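Local coordinates for protein acyl-coenzyme A oxidase acox-1.1 (Caenorhabditis elegans, PDB 5K3H) that catalyses the FAD-dependent desaturation of 2,3-saturated acyl-CoAs to (2E)-enoyl-CoAs, passing electrons to oxygen to give hydrogen peroxide in the first step of peroxisomal beta-oxidation, at residues T300-M305 / S392-Q397; Y447-A452 / K509-M514; K493-I498 / F542-F547; H538-I543 / L576-Y581. All coordinates share one frame; numbering follows the deposited sequence.

Overall arrangement
From the N-terminal side, contact 1 comes first: it closes an 86-residue, mostly helical excursion by setting helix 300-319 against helix 382-408. The later three are interlinked. Contact 2 joins helix 437-456 to helix 489-515 across 56 intervening residues, and contact 3 joins that same helix 489-515 to helix 520-553 across 43, with their segments alternating, so the two cross. Contact 4, closing 32 residues, opens on the stretch where contact 3 closes, sharing Phe-542 and Ile-543, and carries helix 520-553 to the helix break at Val-578; the centres of contacts 3 and 4 are about 7 Å apart. Contact 1 reaches contact 4 through Gln-397 and Val-393, which pack on Arg-540, tying the earlier and later helices together.

Contact 1: residues T300-M305 / S392-Q397; sequences TGQAIM and SVVTHQ
Val-394 makes the first touch, on Gln-302: its CG1 methyl lies 3.6 Å from Gln-302 CB and a little farther from CG. The methyl gets there because Val-394 CG1 is anti to the backbone N (chi1 169°). One residue on, Thr-395 takes the outer half of the same side chain. Gln-302 OE1 approaches Thr-395 CA to 3.7 Å, while Gln-302 CD passes 3.9 Å from Thr-395 OG1. The bend at chi2 (-69°) folds the glutamine chain, so that its apolar root serves Val-394 and its amide serves Thr-395. No hydrogen bond spans the two segments; Thr-395 OG1 bonds to Lys-391 O in its own helix, and Gln-302 NE2 to Ala-427 O. An alanine in place of Gln-302 would keep CB near Val-394 but would probably leave Ala-427 O without this donor and open a gap beside Thr-395. The CA atoms of Gln-302 and Thr-395, 6.7 Å apart, confirm a close approach of helix 300-319 and helix 382-408. This is helix-helix packing in the C-alpha1 domain of acyl-CoA oxidases, on a helix whose Ser-392 and His-396 belong to the ATP site shared between dimer partners.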
loop_
_atom_site.group_PDB
_atom_site.type_symbol
_atom_site.label_atom_id
_atom_site.label_comp_id
_atom_site.label_asym_id
_atom_site.label_seq_id
_atom_site.Cartn_x
_atom_site.Cartn_y
_atom_site.Cartn_z
ATOM N N THR B 300 -3.467 -14.825 -13.441
ATOM C CA THR B 300 -4.200 -15.658 -12.485
ATOM C C THR B 300 -3.657 -15.501 -11.067
ATOM O O THR B 300 -4.414 -15.556 -10.090
ATOM C CB THR B 300 -4.134 -17.123 -12.925
ATOM O OG1 THR B 300 -5.124 -17.357 -13.931
ATOM C CG2 THR B 300 -4.362 -18.066 -11.758
ATOM N N GLY B 301 -2.342 -15.340 -10.930
ATOM C CA GLY B 301 -1.782 -15.142 -9.609
ATOM C C GLY B 301 -2.333 -13.902 -8.938
ATOM O O GLY B 301 -2.628 -13.910 -7.741
ATOM N N GLN B 302 -2.500 -12.821 -9.705
ATOM C CA GLN B 302 -3.034 -11.581 -9.152
ATOM C C GLN B 302 -4.481 -11.756 -8.695
ATOM O O GLN B 302 -4.868 -11.246 -7.637
ATOM C CB GLN B 302 -2.936 -10.468 -10.198
ATOM C CG GLN B 302 -1.506 -10.024 -10.578
ATOM C CD GLN B 302 -0.792 -9.287 -9.457
ATOM O OE1 GLN B 302 -1.375 -8.437 -8.795
ATOM N NE2 GLN B 302 0.473 -9.603 -9.243
ATOM N N ALA B 303 -5.289 -12.474 -9.475
ATOM C CA ALA B 303 -6.688 -12.677 -9.116
ATOM C C ALA B 303 -6.812 -13.492 -7.843
ATOM O O ALA B 303 -7.708 -13.248 -7.024
ATOM C CB ALA B 303 -7.427 -13.375 -10.266
ATOM N N ILE B 304 -5.930 -14.482 -7.678
ATOM C CA ILE B 304 -5.919 -15.307 -6.477
ATOM C C ILE B 304 -5.511 -14.481 -5.267
ATOM O O ILE B 304 -6.151 -14.550 -4.210
ATOM C CB ILE B 304 -5.015 -16.542 -6.707
ATOM C CG1 ILE B 304 -5.777 -17.553 -7.587
ATOM C CG2 ILE B 304 -4.560 -17.180 -5.394
ATOM C CD1 ILE B 304 -5.017 -18.721 -8.049
ATOM N N MET B 305 -4.469 -13.654 -5.407
ATOM C CA MET B 305 -4.076 -12.791 -4.295
ATOM C C MET B 305 -5.202 -11.856 -3.907
ATOM O O MET B 305 -5.470 -11.662 -2.721
ATOM C CB MET B 305 -2.859 -11.950 -4.654
ATOM C CG MET B 305 -1.715 -12.728 -5.214
ATOM S SD MET B 305 -0.731 -13.429 -3.912
ATOM C CE MET B 305 0.718 -12.543 -4.342
ATOM N N SER B 392 0.354 -4.363 -16.270
ATOM C CA SER B 392 0.404 -3.094 -15.548
ATOM C C SER B 392 -0.915 -2.809 -14.831
ATOM O O SER B 392 -0.926 -2.469 -13.640
ATOM C CB SER B 392 0.760 -1.964 -16.508
ATOM O OG SER B 392 0.712 -0.712 -15.850
ATOM N N VAL B 393 -2.041 -2.927 -15.543
ATOM C CA VAL B 393 -3.332 -2.538 -14.975
ATOM C C VAL B 393 -3.790 -3.555 -13.929
ATOM O O VAL B 393 -4.328 -3.189 -12.876
ATOM C CB VAL B 393 -4.383 -2.358 -16.093
ATOM C CG1 VAL B 393 -5.805 -2.199 -15.505
ATOM C CG2 VAL B 393 -4.017 -1.200 -16.977
ATOM N N VAL B 394 -3.638 -4.845 -14.219
ATOM C CA VAL B 394 -4.082 -5.849 -13.261
ATOM C C VAL B 394 -3.280 -5.744 -11.963
ATOM O O VAL B 394 -3.829 -5.870 -10.860
ATOM C CB VAL B 394 -3.978 -7.255 -13.880
ATOM C CG1 VAL B 394 -4.178 -8.328 -12.816
ATOM C CG2 VAL B 394 -4.957 -7.421 -15.066
ATOM N N THR B 395 -1.973 -5.509 -12.061
ATOM C CA THR B 395 -1.172 -5.409 -10.847
ATOM C C THR B 395 -1.548 -4.190 -10.024
ATOM O O THR B 395 -1.609 -4.259 -8.792
ATOM C CB THR B 395 0.306 -5.385 -11.205
ATOM O OG1 THR B 395 0.626 -6.611 -11.882
ATOM C CG2 THR B 395 1.169 -5.218 -9.941
ATOM N N HIS B 396 -1.786 -3.063 -10.687
ATOM C CA HIS B 396 -2.177 -1.845 -9.983
ATOM C C HIS B 396 -3.555 -1.990 -9.371
ATOM O O HIS B 396 -3.743 -1.688 -8.192
ATOM C CB HIS B 396 -2.136 -0.649 -10.931
ATOM C CG HIS B 396 -2.764 0.589 -10.364
ATOM N ND1 HIS B 396 -2.096 1.436 -9.505
ATOM C CD2 HIS B 396 -4.003 1.113 -10.526
ATOM C CE1 HIS B 396 -2.898 2.424 -9.155
ATOM N NE2 HIS B 396 -4.062 2.250 -9.758
ATOM N N GLN B 397 -4.529 -2.483 -10.148
ATOM C CA GLN B 397 -5.889 -2.660 -9.639
ATOM C C GLN B 397 -5.981 -3.753 -8.587
ATOM O O GLN B 397 -6.824 -3.662 -7.678
ATOM C CB GLN B 397 -6.843 -2.977 -10.780
ATOM C CG GLN B 397 -7.077 -1.791 -11.657
ATOM C CD GLN B 397 -8.221 -1.984 -12.589
ATOM O OE1 GLN B 397 -8.840 -3.041 -12.630
ATOM N NE2 GLN B 397 -8.471 -0.982 -13.407
#

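Contact 2: residues Y447-A452 / K509-M514; sequences YLVKSA and KFFGLM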
loop_
_atom_site.group_PDB
_atom_site.type_symbol
_atom_site.label_atom_id
_atom_site.label_comp_id
_atom_site.label_asym_id
_atom_site.label_seq_id
_atom_site.Cartn_x
_atom_site.Cartn_y
_atom_site.Cartn_z
ATOM N N TYR B 447 1.781 0.871 -29.909
ATOM C CA TYR B 447 0.880 0.093 -30.745
ATOM C C TYR B 447 -0.453 0.803 -30.972
ATOM O O TYR B 447 -1.031 0.702 -32.057
ATOM C CB TYR B 447 0.679 -1.277 -30.113
ATOM C CG TYR B 447 -0.345 -2.128 -30.806
ATOM C CD1 TYR B 447 -0.081 -2.678 -32.041
ATOM C CD2 TYR B 447 -1.565 -2.416 -30.195
ATOM C CE1 TYR B 447 -1.014 -3.468 -32.680
ATOM C CE2 TYR B 447 -2.499 -3.207 -30.811
ATOM C CZ TYR B 447 -2.210 -3.729 -32.058
ATOM O OH TYR B 447 -3.126 -4.518 -32.705
ATOM N N LEU B 448 -0.989 1.474 -29.955
ATOM C CA LEU B 448 -2.236 2.205 -30.176
ATOM C C LEU B 448 -2.015 3.426 -31.059
ATOM O O LEU B 448 -2.905 3.799 -31.827
ATOM C CB LEU B 448 -2.872 2.629 -28.850
ATOM C CG LEU B 448 -3.443 1.562 -27.912
ATOM C CD1 LEU B 448 -3.832 2.248 -26.628
ATOM C CD2 LEU B 448 -4.609 0.794 -28.527
ATOM N N VAL B 449 -0.843 4.061 -30.966
ATOM C CA VAL B 449 -0.541 5.196 -31.835
ATOM C C VAL B 449 -0.376 4.742 -33.286
ATOM O O VAL B 449 -0.863 5.402 -34.212
ATOM C CB VAL B 449 0.698 5.944 -31.319
ATOM C CG1 VAL B 449 1.207 6.884 -32.370
ATOM C CG2 VAL B 449 0.334 6.714 -30.083
ATOM N N LYS B 450 0.326 3.626 -33.507
ATOM C CA LYS B 450 0.394 3.037 -34.842
ATOM C C LYS B 450 -1.001 2.723 -35.380
ATOM O O LYS B 450 -1.249 2.822 -36.590
ATOM C CB LYS B 450 1.222 1.761 -34.814
ATOM C CG LYS B 450 1.186 1.020 -36.134
ATOM C CD LYS B 450 1.735 -0.405 -35.993
ATOM C CE LYS B 450 0.564 -1.404 -35.824
ATOM N NZ LYS B 450 1.024 -2.810 -35.610
ATOM N N SER B 451 -1.900 2.257 -34.504
ATOM C CA SER B 451 -3.280 1.979 -34.902
ATOM C C SER B 451 -4.077 3.265 -35.173
ATOM O O SER B 451 -4.962 3.283 -36.041
ATOM C CB SER B 451 -3.949 1.114 -33.830
ATOM O OG SER B 451 -3.181 -0.064 -33.621
ATOM N N ALA B 452 -3.831 4.329 -34.396
ATOM C CA ALA B 452 -4.460 5.613 -34.685
ATOM C C ALA B 452 -3.993 6.160 -36.030
ATOM O O ALA B 452 -4.761 6.821 -36.738
ATOM C CB ALA B 452 -4.163 6.618 -33.573
ATOM N N LYS B 509 -2.160 14.603 -30.165
ATOM C CA LYS B 509 -1.263 15.484 -29.414
ATOM C C LYS B 509 0.190 15.215 -29.800
ATOM O O LYS B 509 0.968 16.145 -30.041
ATOM C CB LYS B 509 -1.463 15.312 -27.907
ATOM C CG LYS B 509 -0.476 16.154 -27.093
ATOM C CD LYS B 509 -0.594 15.918 -25.582
ATOM C CE LYS B 509 0.302 16.893 -24.805
ATOM N NZ LYS B 509 0.124 16.752 -23.324
ATOM N N PHE B 510 0.565 13.935 -29.853
ATOM C CA PHE B 510 1.898 13.540 -30.291
ATOM C C PHE B 510 2.149 13.978 -31.738
ATOM O O PHE B 510 3.140 14.658 -32.029
ATOM C CB PHE B 510 2.034 12.022 -30.109
ATOM C CG PHE B 510 3.283 11.432 -30.679
ATOM C CD1 PHE B 510 4.532 11.917 -30.319
ATOM C CD2 PHE B 510 3.211 10.369 -31.558
ATOM C CE1 PHE B 510 5.687 11.350 -30.838
ATOM C CE2 PHE B 510 4.348 9.809 -32.077
ATOM C CZ PHE B 510 5.587 10.300 -31.720
ATOM N N PHE B 511 1.252 13.601 -32.657
ATOM C CA PHE B 511 1.387 14.015 -34.050
ATOM C C PHE B 511 1.439 15.534 -34.173
ATOM O O PHE B 511 2.271 16.077 -34.908
ATOM C CB PHE B 511 0.215 13.498 -34.879
ATOM C CG PHE B 511 0.073 11.997 -34.905
ATOM C CD1 PHE B 511 1.180 11.168 -34.851
ATOM C CD2 PHE B 511 -1.197 11.417 -34.981
ATOM C CE1 PHE B 511 1.028 9.784 -34.879
ATOM C CE2 PHE B 511 -1.357 10.041 -35.009
ATOM C CZ PHE B 511 -0.240 9.219 -34.960
ATOM N N GLY B 512 0.574 16.243 -33.442
ATOM C CA GLY B 512 0.512 17.687 -33.607
ATOM C C GLY B 512 1.804 18.387 -33.238
ATOM O O GLY B 512 2.231 19.310 -33.929
ATOM N N LEU B 513 2.444 17.959 -32.144
ATOM C CA LEU B 513 3.704 18.562 -31.709
ATOM C C LEU B 513 4.814 18.336 -32.730
ATOM O O LEU B 513 5.656 19.218 -32.942
ATOM C CB LEU B 513 4.120 18.016 -30.341
ATOM C CG LEU B 513 3.309 18.549 -29.157
ATOM C CD1 LEU B 513 3.565 17.706 -27.911
ATOM C CD2 LEU B 513 3.608 19.990 -28.886
ATOM N N MET B 514 4.843 17.167 -33.369
ATOM C CA MET B 514 5.828 16.963 -34.421
ATOM C C MET B 514 5.540 17.868 -35.616
ATOM O O MET B 514 6.449 18.519 -36.152
ATOM C CB MET B 514 5.866 15.491 -34.843
ATOM C CG MET B 514 6.468 14.537 -33.812
ATOM S SD MET B 514 6.800 12.917 -34.534
ATOM C CE MET B 514 5.148 12.278 -34.740
#
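Helix 437-456 and helix 489-515 approach at Val-449 and Phe-510, whose CA atoms lie 8.8 Å apart, a spacing that leaves the meeting to side chains. This is helix-helix packing in the helical C-terminal part of the acyl-CoA oxidase fold, where helices of two sequence families, C-alpha1 and the following oxidase region, come together. A single methyl carries most of it. Val-449 CG1 sits 3.8 Å from Phe-511 CZ, with CE1 equally near, and 4.1 Å from Phe-510 CD2, meeting both rings obliquely. The adjacent phenylalanines converge on it through different first torsions: Phe-510 has CG anti to the backbone N (chi1 172°), whereas Phe-511 has CG anti to the carbonyl carbon (chi1 -60°). Phe-511 CZ also passes 3.9 Å from Val-449 O, so this ring end lies by the backbone as well as the methyl. With no polar bond between the segments, the evidence points to van der Waals cohesion. Helix 520-553 extends the apolar cluster, placing Leu-531 on Val-449 and the ring of Trp-524 edge-to-face with Phe-510. Within the segment 509-514, Met-514 CE lies over one face of the Phe-510 ring, 3.6 Å above its plane and offset toward the rim.

Contact 3: residues K493-I498 / F542-F547; sequences KTFQHI and FIVEAF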
loop_
_atom_site.group_PDB
_atom_site.type_symbol
_atom_site.label_atom_id
_atom_site.label_comp_id
_atom_site.label_asym_id
_atom_site.label_seq_id
_atom_site.Cartn_x
_atom_site.Cartn_y
_atom_site.Cartn_z
ATOM N N LYS B 493 -20.166 -0.586 -25.513
ATOM C CA LYS B 493 -20.024 0.452 -26.539
ATOM C C LYS B 493 -19.580 1.784 -25.954
ATOM O O LYS B 493 -18.906 2.561 -26.636
ATOM C CB LYS B 493 -21.329 0.654 -27.315
ATOM C CG LYS B 493 -21.697 -0.512 -28.198
ATOM C CD LYS B 493 -22.722 -0.073 -29.221
ATOM C CE LYS B 493 -23.977 0.473 -28.551
ATOM N NZ LYS B 493 -24.714 1.470 -29.403
ATOM N N THR B 494 -19.962 2.074 -24.708
ATOM C CA THR B 494 -19.547 3.317 -24.060
ATOM C C THR B 494 -18.062 3.281 -23.690
ATOM O O THR B 494 -17.349 4.271 -23.894
ATOM C CB THR B 494 -20.441 3.565 -22.842
ATOM O OG1 THR B 494 -21.795 3.674 -23.290
ATOM C CG2 THR B 494 -20.075 4.837 -22.105
ATOM N N PHE B 495 -17.571 2.146 -23.166
ATOM C CA PHE B 495 -16.129 1.993 -22.931
ATOM C C PHE B 495 -15.340 2.042 -24.241
ATOM O O PHE B 495 -14.228 2.583 -24.293
ATOM C CB PHE B 495 -15.827 0.672 -22.214
ATOM C CG PHE B 495 -16.255 0.637 -20.775
ATOM C CD1 PHE B 495 -15.682 1.487 -19.853
ATOM C CD2 PHE B 495 -17.203 -0.266 -20.347
ATOM C CE1 PHE B 495 -16.043 1.454 -18.549
ATOM C CE2 PHE B 495 -17.595 -0.306 -19.023
ATOM C CZ PHE B 495 -17.012 0.547 -18.119
ATOM N N GLN B 496 -15.880 1.444 -25.302
ATOM C CA GLN B 496 -15.196 1.515 -26.586
ATOM C C GLN B 496 -15.064 2.961 -27.043
ATOM O O GLN B 496 -13.992 3.389 -27.489
ATOM C CB GLN B 496 -15.940 0.659 -27.618
ATOM C CG GLN B 496 -15.689 -0.821 -27.434
ATOM C CD GLN B 496 -16.492 -1.721 -28.384
ATOM O OE1 GLN B 496 -17.474 -1.291 -28.981
ATOM N NE2 GLN B 496 -16.091 -2.994 -28.484
ATOM N N HIS B 497 -16.127 3.748 -26.870
ATOM C CA HIS B 497 -16.088 5.148 -27.266
ATOM C C HIS B 497 -15.020 5.925 -26.500
ATOM O O HIS B 497 -14.216 6.641 -27.110
ATOM C CB HIS B 497 -17.459 5.796 -27.073
ATOM C CG HIS B 497 -17.458 7.259 -27.375
ATOM N ND1 HIS B 497 -17.567 7.758 -28.659
ATOM C CD2 HIS B 497 -17.281 8.333 -26.567
ATOM C CE1 HIS B 497 -17.502 9.077 -28.620
ATOM N NE2 HIS B 497 -17.325 9.449 -27.365
ATOM N N ILE B 498 -14.989 5.821 -25.164
ATOM C CA ILE B 498 -14.052 6.675 -24.439
ATOM C C ILE B 498 -12.614 6.223 -24.689
ATOM O O ILE B 498 -11.720 7.064 -24.816
ATOM C CB ILE B 498 -14.377 6.787 -22.930
ATOM C CG1 ILE B 498 -13.940 5.573 -22.148
ATOM C CG2 ILE B 498 -15.866 7.064 -22.649
ATOM C CD1 ILE B 498 -14.577 5.556 -20.765
ATOM N N PHE B 542 -10.809 -4.275 -22.637
ATOM C CA PHE B 542 -10.620 -5.705 -22.887
ATOM C C PHE B 542 -11.120 -6.544 -21.723
ATOM O O PHE B 542 -11.777 -7.568 -21.921
ATOM C CB PHE B 542 -9.152 -6.038 -23.134
ATOM C CG PHE B 542 -8.919 -7.514 -23.335
ATOM C CD1 PHE B 542 -9.153 -8.102 -24.569
ATOM C CD2 PHE B 542 -8.528 -8.325 -22.275
ATOM C CE1 PHE B 542 -8.954 -9.453 -24.754
ATOM C CE2 PHE B 542 -8.332 -9.689 -22.454
ATOM C CZ PHE B 542 -8.540 -10.254 -23.691
ATOM N N ILE B 543 -10.787 -6.141 -20.497
ATOM C CA ILE B 543 -11.169 -6.923 -19.325
ATOM C C ILE B 543 -12.691 -7.028 -19.215
ATOM O O ILE B 543 -13.236 -8.113 -18.984
ATOM C CB ILE B 543 -10.536 -6.299 -18.063
ATOM C CG1 ILE B 543 -9.008 -6.436 -18.107
ATOM C CG2 ILE B 543 -11.097 -6.946 -16.796
ATOM C CD1 ILE B 543 -8.269 -5.506 -17.171
ATOM N N VAL B 544 -13.402 -5.913 -19.416
ATOM C CA VAL B 544 -14.867 -5.933 -19.411
ATOM C C VAL B 544 -15.406 -6.880 -20.484
ATOM O O VAL B 544 -16.359 -7.630 -20.245
ATOM C CB VAL B 544 -15.431 -4.512 -19.596
ATOM C CG1 VAL B 544 -16.943 -4.578 -19.776
ATOM C CG2 VAL B 544 -15.024 -3.606 -18.445
ATOM N N GLU B 545 -14.854 -6.814 -21.702
ATOM C CA GLU B 545 -15.385 -7.651 -22.782
ATOM C C GLU B 545 -15.146 -9.137 -22.514
ATOM O O GLU B 545 -15.995 -9.977 -22.847
ATOM C CB GLU B 545 -14.771 -7.257 -24.128
ATOM C CG GLU B 545 -15.186 -5.888 -24.637
ATOM C CD GLU B 545 -14.871 -5.678 -26.114
ATOM O OE1 GLU B 545 -15.513 -6.319 -26.975
ATOM O OE2 GLU B 545 -13.986 -4.861 -26.426
ATOM N N ALA B 546 -13.985 -9.495 -21.944
ATOM C CA ALA B 546 -13.749 -10.900 -21.622
ATOM C C ALA B 546 -14.691 -11.382 -20.522
ATOM O O ALA B 546 -15.230 -12.493 -20.592
ATOM C CB ALA B 546 -12.294 -11.103 -21.212
ATOM N N PHE B 547 -14.954 -10.531 -19.531
ATOM C CA PHE B 547 -15.920 -10.875 -18.497
ATOM C C PHE B 547 -17.304 -11.086 -19.103
ATOM O O PHE B 547 -17.983 -12.076 -18.797
ATOM C CB PHE B 547 -15.930 -9.774 -17.433
ATOM C CG PHE B 547 -16.560 -10.173 -16.126
ATOM C CD1 PHE B 547 -17.187 -11.405 -15.970
ATOM C CD2 PHE B 547 -16.609 -9.271 -15.075
ATOM C CE1 PHE B 547 -17.789 -11.751 -14.765
ATOM C CE2 PHE B 547 -17.218 -9.614 -13.869
ATOM C CZ PHE B 547 -17.808 -10.843 -13.715
#
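Phe-495 opens the contact by offering one ring face to Val-544. The nearest atoms are Phe-495 CE2 and Val-544 CG2, 4.2 Å apart, a methyl of the beta-branched valine resting over an aromatic face rather than against its rim. Both residues direct their CB toward the opposing helix, and their CA atoms are 8.8 Å apart. Next in sequence, Gln-496 takes the polar flank. Its CB does not aim straight at the partner, but the chain beyond CG is extended (chi2 176°) and brings the amide across to Glu-545. There Gln-496 NE2, the one donor of the amide, reaches Glu-545 OE2 over 3.5 Å, a weak bond despite a fair N-H...acceptor angle of 155°. OE1 of the same carboxylate lies only slightly farther from NE2, at 3.7 Å. Amide and carboxylate planes stand 79° apart, so the two groups meet nearly crosswise. The apolar pair thus shares the interface with a loose polar pair on its flank, and Glu-545 also has a long, weak ion pair with Arg-549 in its own helix. Helices 489-515 and 520-553, consecutive in the chain, pack here as a helical hairpin within the C-terminal family region of acyl-CoA oxidases; the segments 493-498 and 542-547 run obliquely antiparallel. Leu-541 of helix 520-553 packs on both Phe-495 and Gln-496, and Tyr-469 of a loop on Gln-496. Helix 557-577 adds Leu-575 on Phe-495 and Val-571 on Val-544, while helix 338-367 covers another side of segment 542-547 through Ala-353 and Glu-360.

Contact 4: residues H538-I543 / L576-Y581; sequences HTRLFI and LDVATY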
loop_
_atom_site.group_PDB
_atom_site.type_symbol
_atom_site.label_atom_id
_atom_site.label_comp_id
_atom_site.label_asym_id
_atom_site.label_seq_id
_atom_site.Cartn_x
_atom_site.Cartn_y
_atom_site.Cartn_z
ATOM N N HIS B 538 -7.925 1.175 -22.873
ATOM C CA HIS B 538 -7.992 0.057 -23.801
ATOM C C HIS B 538 -7.903 -1.270 -23.056
ATOM O O HIS B 538 -8.682 -2.202 -23.318
ATOM C CB HIS B 538 -6.865 0.220 -24.819
ATOM C CG HIS B 538 -6.664 -0.964 -25.702
ATOM N ND1 HIS B 538 -7.400 -1.163 -26.853
ATOM C CD2 HIS B 538 -5.774 -1.986 -25.632
ATOM C CE1 HIS B 538 -6.986 -2.272 -27.441
ATOM N NE2 HIS B 538 -5.998 -2.786 -26.725
ATOM N N THR B 539 -6.986 -1.349 -22.080
ATOM C CA THR B 539 -6.802 -2.573 -21.314
ATOM C C THR B 539 -8.035 -2.873 -20.464
ATOM O O THR B 539 -8.510 -4.013 -20.439
ATOM C CB THR B 539 -5.544 -2.445 -20.443
ATOM O OG1 THR B 539 -4.411 -2.170 -21.281
ATOM C CG2 THR B 539 -5.296 -3.727 -19.664
ATOM N N ARG B 540 -8.588 -1.848 -19.801
ATOM C CA ARG B 540 -9.818 -2.022 -19.031
ATOM C C ARG B 540 -10.988 -2.420 -19.930
ATOM O O ARG B 540 -11.851 -3.210 -19.521
ATOM C CB ARG B 540 -10.131 -0.751 -18.233
ATOM C CG ARG B 540 -9.051 -0.449 -17.187
ATOM C CD ARG B 540 -9.198 0.897 -16.502
ATOM N NE ARG B 540 -10.269 0.913 -15.515
ATOM C CZ ARG B 540 -10.482 1.911 -14.664
ATOM N NH1 ARG B 540 -9.699 2.972 -14.675
ATOM N NH2 ARG B 540 -11.471 1.857 -13.794
ATOM N N LEU B 541 -11.058 -1.868 -21.143
ATOM C CA LEU B 541 -12.115 -2.279 -22.066
ATOM C C LEU B 541 -12.027 -3.771 -22.386
ATOM O O LEU B 541 -13.048 -4.470 -22.409
ATOM C CB LEU B 541 -12.051 -1.444 -23.343
ATOM C CG LEU B 541 -12.741 -2.033 -24.577
ATOM C CD1 LEU B 541 -14.266 -2.086 -24.380
ATOM C CD2 LEU B 541 -12.363 -1.214 -25.805
ATOM N N PHE B 542 -10.809 -4.275 -22.637
ATOM C CA PHE B 542 -10.620 -5.705 -22.887
ATOM C C PHE B 542 -11.120 -6.544 -21.723
ATOM O O PHE B 542 -11.777 -7.568 -21.921
ATOM C CB PHE B 542 -9.152 -6.038 -23.134
ATOM C CG PHE B 542 -8.919 -7.514 -23.335
ATOM C CD1 PHE B 542 -9.153 -8.102 -24.569
ATOM C CD2 PHE B 542 -8.528 -8.325 -22.275
ATOM C CE1 PHE B 542 -8.954 -9.453 -24.754
ATOM C CE2 PHE B 542 -8.332 -9.689 -22.454
ATOM C CZ PHE B 542 -8.540 -10.254 -23.691
ATOM N N ILE B 543 -10.787 -6.141 -20.497
ATOM C CA ILE B 543 -11.169 -6.923 -19.325
ATOM C C ILE B 543 -12.691 -7.028 -19.215
ATOM O O ILE B 543 -13.236 -8.113 -18.984
ATOM C CB ILE B 543 -10.536 -6.299 -18.063
ATOM C CG1 ILE B 543 -9.008 -6.436 -18.107
ATOM C CG2 ILE B 543 -11.097 -6.946 -16.796
ATOM C CD1 ILE B 543 -8.269 -5.506 -17.171
ATOM N N LEU B 576 -18.299 4.535 -13.624
ATOM C CA LEU B 576 -18.242 5.687 -12.729
ATOM C C LEU B 576 -16.804 6.110 -12.488
ATOM O O LEU B 576 -16.519 7.307 -12.374
ATOM C CB LEU B 576 -18.952 5.373 -11.413
ATOM C CG LEU B 576 -19.536 6.519 -10.564
ATOM C CD1 LEU B 576 -20.551 7.380 -11.313
ATOM C CD2 LEU B 576 -20.178 5.939 -9.317
ATOM N N ASP B 577 -15.880 5.141 -12.463
ATOM C CA ASP B 577 -14.474 5.428 -12.208
ATOM C C ASP B 577 -13.840 6.280 -13.292
ATOM O O ASP B 577 -12.949 7.080 -12.990
ATOM C CB ASP B 577 -13.691 4.126 -12.088
ATOM C CG ASP B 577 -12.296 4.332 -11.524
ATOM O OD1 ASP B 577 -12.159 5.215 -10.655
ATOM O OD2 ASP B 577 -11.342 3.631 -11.956
ATOM N N VAL B 578 -14.259 6.115 -14.549
ATOM C CA VAL B 578 -13.668 6.840 -15.676
ATOM C C VAL B 578 -14.684 7.821 -16.273
ATOM O O VAL B 578 -14.702 8.064 -17.490
ATOM C CB VAL B 578 -13.139 5.850 -16.730
ATOM C CG1 VAL B 578 -12.105 4.935 -16.100
ATOM C CG2 VAL B 578 -14.275 5.035 -17.353
ATOM N N ALA B 579 -15.545 8.374 -15.401
ATOM C CA ALA B 579 -16.687 9.178 -15.827
ATOM C C ALA B 579 -16.271 10.435 -16.582
ATOM O O ALA B 579 -16.972 10.865 -17.510
ATOM C CB ALA B 579 -17.539 9.541 -14.610
ATOM N N THR B 580 -15.157 11.060 -16.182
ATOM C CA THR B 580 -14.676 12.264 -16.865
ATOM C C THR B 580 -14.569 12.068 -18.376
ATOM O O THR B 580 -15.034 12.904 -19.156
ATOM C CB THR B 580 -13.330 12.686 -16.275
ATOM O OG1 THR B 580 -13.543 13.190 -14.949
ATOM C CG2 THR B 580 -12.656 13.766 -17.124
ATOM N N TYR B 581 -13.973 10.961 -18.816
ATOM C CA TYR B 581 -13.830 10.733 -20.252
ATOM C C TYR B 581 -15.188 10.607 -20.950
ATOM O O TYR B 581 -15.308 10.922 -22.141
ATOM C CB TYR B 581 -12.971 9.483 -20.483
ATOM C CG TYR B 581 -11.627 9.567 -19.812
ATOM C CD1 TYR B 581 -10.608 10.317 -20.366
ATOM C CD2 TYR B 581 -11.386 8.914 -18.608
ATOM C CE1 TYR B 581 -9.379 10.426 -19.750
ATOM C CE2 TYR B 581 -10.142 9.001 -17.973
ATOM C CZ TYR B 581 -9.132 9.767 -18.553
ATOM O OH TYR B 581 -7.878 9.890 -17.952
#
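Arg-540 NH2 is held by two carboxylates: Asp-577 OD2 across the contact, at 2.6 Å, and Glu-574 OE1 one helical turn before Asp-577. The bond from NH2 to OD2 is fairly straight (N-H...acceptor angle 159°). It uses the anti lone pair of OD2, and the oxygen lies near the guanidinium plane. A second, weak bond runs to the same oxygen from Arg-540 NH1 at 3.2 Å, so the pairing forks onto one oxygen instead of matching both. The planes are 49° apart, consistent with that one-sided fit. A bend at chi3 (75°) turns the head of the arginine to this position. Over one guanidinium face lies Val-578 CG1, 3.4 Å from Arg-540 NH1 and offset toward the rim. Val-578 leaves helical geometry just after helix 557-577, placing its methyl beside the charged group. A leucine in place of Arg-540 would probably strand Asp-577 and Glu-574 without their cationic mate. The Arg-540 side chain is about 5 Å from that of Arg-536, which, like Tyr-581 in segment 576-581, belongs to the ATP site shared between dimer partners. The arginine would probably help keep both carboxylates ionised, and the shared grip probably limits rotation of the guanidinium.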